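Local coordinates for lectin (Trichosanthes anguina, PDB 4HR6), which binds galactosides as the carbohydrate-binding, beta-trefoil chain of a nontoxic homologue of type II ribosome-inactivating proteins, at residues 236-239 against 243-246; 152-155 against 159-162. One frame throughout, in Å; residues are numbered along the deposited sequence.

How the contacts relate
Counting from the N terminus, contact 2 comes first. It closes the hairpin between strands 148-153 and 158-163, with three residues between its segments. Contact 1 follows much later in the same trefoil lectin domain. It closes the loop between strands 234-237 and 247-250, again over three residues. The two are in series and neither nest nor cross. In space the centres of contacts 1 and 2 lie about 12 Å apart. Residues 243-246 lie next to strand 158-163: K245 packs on W160. CG2 of V237 also meets CD1 of L161 at 3.5 Å. Together they join a hairpin of the domain to the loop that forms part of a galactoside pocket.

Contact 1: residues 236-239 against 243-246; sequences DVAR and DLKK. With AMG (methyl alpha-D-galactopyranoside), chain E.
D236 turns its carboxylate to the sugar, while O of D236 passes 4.1 Å from O of K246. Its CG is anti to the backbone N (chi1 172°), and both carboxylate oxygens reach methyl alpha-D-galactopyranoside. O3 of the sugar donates to OD1 of D236 at 2.6 Å. O4 of the sugar donates to OD2 of D236 at 3.1 Å. The carboxylate thus bridges the adjacent O3 and O4, a geometry that would suit galactose. V237 is buried and comes next, with its CA near O of K246. A238 carries most of the contact. N of A238 donates to O of K246 at 3.2 Å in a nearly straight bond (166° at the hydrogen). CB of A238 lies 3.4 Å from the same O of K246. CD1 of L244 rests against O of A238 at 3.7 Å. N of R239 donates to O4 of the sugar at 3.0 Å. In this model the backbone alone makes that bond, as the R239 side chain is not modelled. The bond from A238 to K246 holds the backbone one residue before this donor. D199, H253 and N257 complete the hydrogen bonding of the sugar, and Q258 also bonds OD1 of D236. Strand 234-237 pairs with strand 247-250, and Y198 of strand 196-198 packs on L244 and K246.

Contact 2: residues 152-155 against 159-162; sequences ATDG and MWLE
The indole of W160 has T153 over one face and K245 over the other, with the carboxylate of E162 in plane at its edge. The two branches of T153 divide the near face. CG2 of T153 lies over the face 3.3 Å from CE2 of W160, offset from the centre of the five-membered ring, a CH-pi contact. OG1 of T153 lies over the six-membered ring, 3.3 Å from CH2 of W160. A chi1 of 58° places OG1 between the backbone N and the carbonyl carbon of T153, leaving both branches on the indole. D154 comes obliquely to the far end of the ring, OD2 of D154 to CH2 of W160 at 3.7 Å. Its carboxylate stands steeply to the indole, the planes 78° apart. At the edge, NE1 of W160 donates to OE1 of E162 at 2.8 Å. The bond is bent (132° at the hydrogen), uses the anti lone pair of OE1 and lies close to the ring plane. CA of A152 and CA of M159 are 4.6 Å apart in an antiparallel non-hydrogen-bonded pair. These two residues pack on strand 201-208; W160 and E162 lie on the other face of the hairpin. The bond to E162 should help to fix the rotation of the indole, with T153 and K245 on its two faces. The negative charge of E162 would probably enrich the ring's electrons and favour the cation-pi contact with K245.

Contact 1: residues 236-239 against 243-246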
loop_
_atom_site.group_PDB
_atom_site.type_symbol
_atom_site.label_atom_id
_atom_site.label_comp_id
_atom_site.label_asym_id
_atom_site.label_seq_id
_atom_site.Cartn_x
_atom_site.Cartn_y
_atom_site.Cartn_z
ATOM N N ASP C 236 0.960 13.498 12.692
ATOM C CA ASP C 236 -0.295 14.161 13.042
ATOM C C ASP C 236 -0.169 15.658 12.779
ATOM O O ASP C 236 0.782 16.300 13.237
ATOM C CB ASP C 236 -0.623 13.867 14.518
ATOM C CG ASP C 236 -1.820 14.664 15.054
ATOM O OD1 ASP C 236 -2.576 14.143 15.911
ATOM O OD2 ASP C 236 -1.993 15.813 14.640
ATOM N N VAL C 237 -1.126 16.192 12.025
ATOM C CA VAL C 237 -1.220 17.614 11.747
ATOM C C VAL C 237 -1.911 18.270 12.941
ATOM O O VAL C 237 -3.089 18.007 13.211
ATOM C CB VAL C 237 -2.005 17.912 10.448
ATOM C CG1 VAL C 237 -1.966 19.406 10.128
ATOM C CG2 VAL C 237 -1.437 17.117 9.275
ATOM N N ALA C 238 -1.158 19.103 13.663
ATOM C CA ALA C 238 -1.606 19.688 14.935
ATOM C C ALA C 238 -2.922 20.437 14.790
ATOM O O ALA C 238 -3.031 21.332 13.943
ATOM C CB ALA C 238 -0.533 20.626 15.478
ATOM N N ARG C 239 -3.911 20.046 15.598
ATOM C CA ARG C 239 -5.223 20.716 15.667
ATOM C C ARG C 239 -6.017 20.648 14.362
ATOM O O ARG C 239 -6.915 21.455 14.146
ATOM N N ASP C 243 -2.332 25.680 8.963
ATOM C CA ASP C 243 -1.674 26.985 9.068
ATOM C C ASP C 243 -0.714 27.066 10.254
ATOM O O ASP C 243 0.208 27.865 10.226
ATOM C CB ASP C 243 -2.707 28.123 9.114
ATOM C CG ASP C 243 -3.547 28.198 7.846
ATOM O OD1 ASP C 243 -2.967 28.325 6.743
ATOM O OD2 ASP C 243 -4.790 28.120 7.949
ATOM N N LEU C 244 -0.908 26.229 11.272
ATOM C CA LEU C 244 0.028 26.158 12.403
ATOM C C LEU C 244 1.459 25.774 12.024
ATOM O O LEU C 244 2.379 25.963 12.823
ATOM C CB LEU C 244 -0.479 25.183 13.483
ATOM C CG LEU C 244 -1.624 25.695 14.361
ATOM C CD1 LEU C 244 -2.142 24.611 15.292
ATOM C CD2 LEU C 244 -1.195 26.928 15.155
ATOM N N LYS C 245 1.644 25.208 10.829
ATOM C CA LYS C 245 2.959 24.771 10.358
ATOM C C LYS C 245 3.649 23.731 11.268
ATOM O O LYS C 245 4.873 23.607 11.233
ATOM C CB LYS C 245 3.875 25.984 10.145
ATOM C CG LYS C 245 3.926 26.478 8.713
ATOM C CD LYS C 245 2.636 27.140 8.283
ATOM C CE LYS C 245 2.754 27.693 6.869
ATOM N NZ LYS C 245 3.844 28.706 6.747
ATOM N N LYS C 246 2.867 22.984 12.059
ATOM C CA LYS C 246 3.416 21.991 12.999
ATOM C C LYS C 246 2.911 20.550 12.766
ATOM O O LYS C 246 1.718 20.246 12.931
ATOM C CB LYS C 246 3.143 22.401 14.462
ATOM C CG LYS C 246 4.312 23.089 15.177
ATOM C CD LYS C 246 4.351 24.587 14.902
ATOM C CE LYS C 246 5.420 25.314 15.716
ATOM N NZ LYS C 246 6.679 25.555 14.953
HETATM C C1 AMG E . -6.475 17.630 18.862
HETATM C C2 AMG E . -6.364 16.686 17.662
HETATM C C3 AMG E . -5.140 15.772 17.792
HETATM C C4 AMG E . -3.890 16.611 18.025
HETATM C C5 AMG E . -4.110 17.606 19.176
HETATM C C6 AMG E . -2.936 18.562 19.366
HETATM C C7 AMG E . -7.588 17.530 20.966
HETATM O O1 AMG E . -6.684 16.887 20.071
HETATM O O2 AMG E . -7.570 15.925 17.572
HETATM O O3 AMG E . -4.957 14.966 16.617
HETATM O O4 AMG E . -3.553 17.291 16.808
HETATM O O5 AMG E . -5.278 18.395 18.947
HETATM O O6 AMG E . -2.993 19.092 20.698
#

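Contact 2: residues 152-155 against 159-162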
loop_
_atom_site.group_PDB
_atom_site.type_symbol
_atom_site.label_atom_id
_atom_site.label_comp_id
_atom_site.label_asym_id
_atom_site.label_seq_id
_atom_site.Cartn_x
_atom_site.Cartn_y
_atom_site.Cartn_z
ATOM N N ALA C 152 9.773 20.049 2.586
ATOM C CA ALA C 152 11.001 20.356 3.313
ATOM C C ALA C 152 11.235 21.859 3.163
ATOM O O ALA C 152 11.512 22.334 2.053
ATOM C CB ALA C 152 12.184 19.576 2.746
ATOM N N THR C 153 11.092 22.588 4.267
ATOM C CA THR C 153 11.225 24.055 4.272
ATOM C C THR C 153 12.526 24.570 4.921
ATOM O O THR C 153 13.295 23.805 5.532
ATOM C CB THR C 153 10.042 24.680 5.027
ATOM O OG1 THR C 153 10.004 24.161 6.364
ATOM C CG2 THR C 153 8.722 24.367 4.309
ATOM N N ASP C 154 12.749 25.880 4.781
ATOM C CA ASP C 154 13.859 26.590 5.426
ATOM C C ASP C 154 15.205 25.942 5.118
ATOM O O ASP C 154 15.915 25.493 6.026
ATOM C CB ASP C 154 13.626 26.666 6.944
ATOM C CG ASP C 154 12.416 27.512 7.308
ATOM O OD1 ASP C 154 12.067 28.404 6.520
ATOM O OD2 ASP C 154 11.817 27.300 8.383
ATOM N N GLY C 155 15.542 25.888 3.831
ATOM C CA GLY C 155 16.788 25.264 3.382
ATOM C C GLY C 155 16.977 23.866 3.952
ATOM O O GLY C 155 18.029 23.553 4.531
ATOM N N MET C 159 9.874 21.118 8.239
ATOM C CA MET C 159 8.844 20.557 7.364
ATOM C C MET C 159 7.409 20.807 7.822
ATOM O O MET C 159 7.112 20.786 9.011
ATOM C CB MET C 159 9.083 19.052 7.129
ATOM C CG MET C 159 8.748 18.140 8.297
ATOM S SD MET C 159 8.551 16.433 7.736
ATOM C CE MET C 159 7.278 15.882 8.871
ATOM N N TRP C 160 6.538 21.075 6.850
ATOM C CA TRP C 160 5.097 21.197 7.078
ATOM C C TRP C 160 4.331 21.028 5.756
ATOM O O TRP C 160 4.918 20.766 4.701
ATOM C CB TRP C 160 4.748 22.547 7.739
ATOM C CG TRP C 160 5.267 23.755 7.008
ATOM C CD1 TRP C 160 4.830 24.257 5.815
ATOM C CD2 TRP C 160 6.327 24.618 7.439
ATOM N NE1 TRP C 160 5.567 25.371 5.463
ATOM C CE2 TRP C 160 6.482 25.619 6.454
ATOM C CE3 TRP C 160 7.155 24.644 8.569
ATOM C CZ2 TRP C 160 7.439 26.629 6.560
ATOM C CZ3 TRP C 160 8.103 25.647 8.673
ATOM C CH2 TRP C 160 8.238 26.627 7.673
ATOM N N LEU C 161 3.020 21.211 5.821
ATOM C CA LEU C 161 2.157 21.062 4.655
ATOM C C LEU C 161 2.022 22.329 3.817
ATOM O O LEU C 161 1.711 23.411 4.320
ATOM C CB LEU C 161 0.785 20.559 5.099
ATOM C CG LEU C 161 0.844 19.139 5.665
ATOM C CD1 LEU C 161 -0.452 18.783 6.377
ATOM C CD2 LEU C 161 1.159 18.157 4.556
ATOM N N GLU C 162 2.289 22.172 2.530
ATOM C CA GLU C 162 2.095 23.210 1.545
ATOM C C GLU C 162 1.198 22.627 0.453
ATOM O O GLU C 162 0.924 21.428 0.443
ATOM C CB GLU C 162 3.448 23.629 0.975
ATOM C CG GLU C 162 4.312 24.395 1.977
ATOM C CD GLU C 162 3.773 25.793 2.285
ATOM O OE1 GLU C 162 3.881 26.241 3.449
ATOM O OE2 GLU C 162 3.226 26.442 1.367
#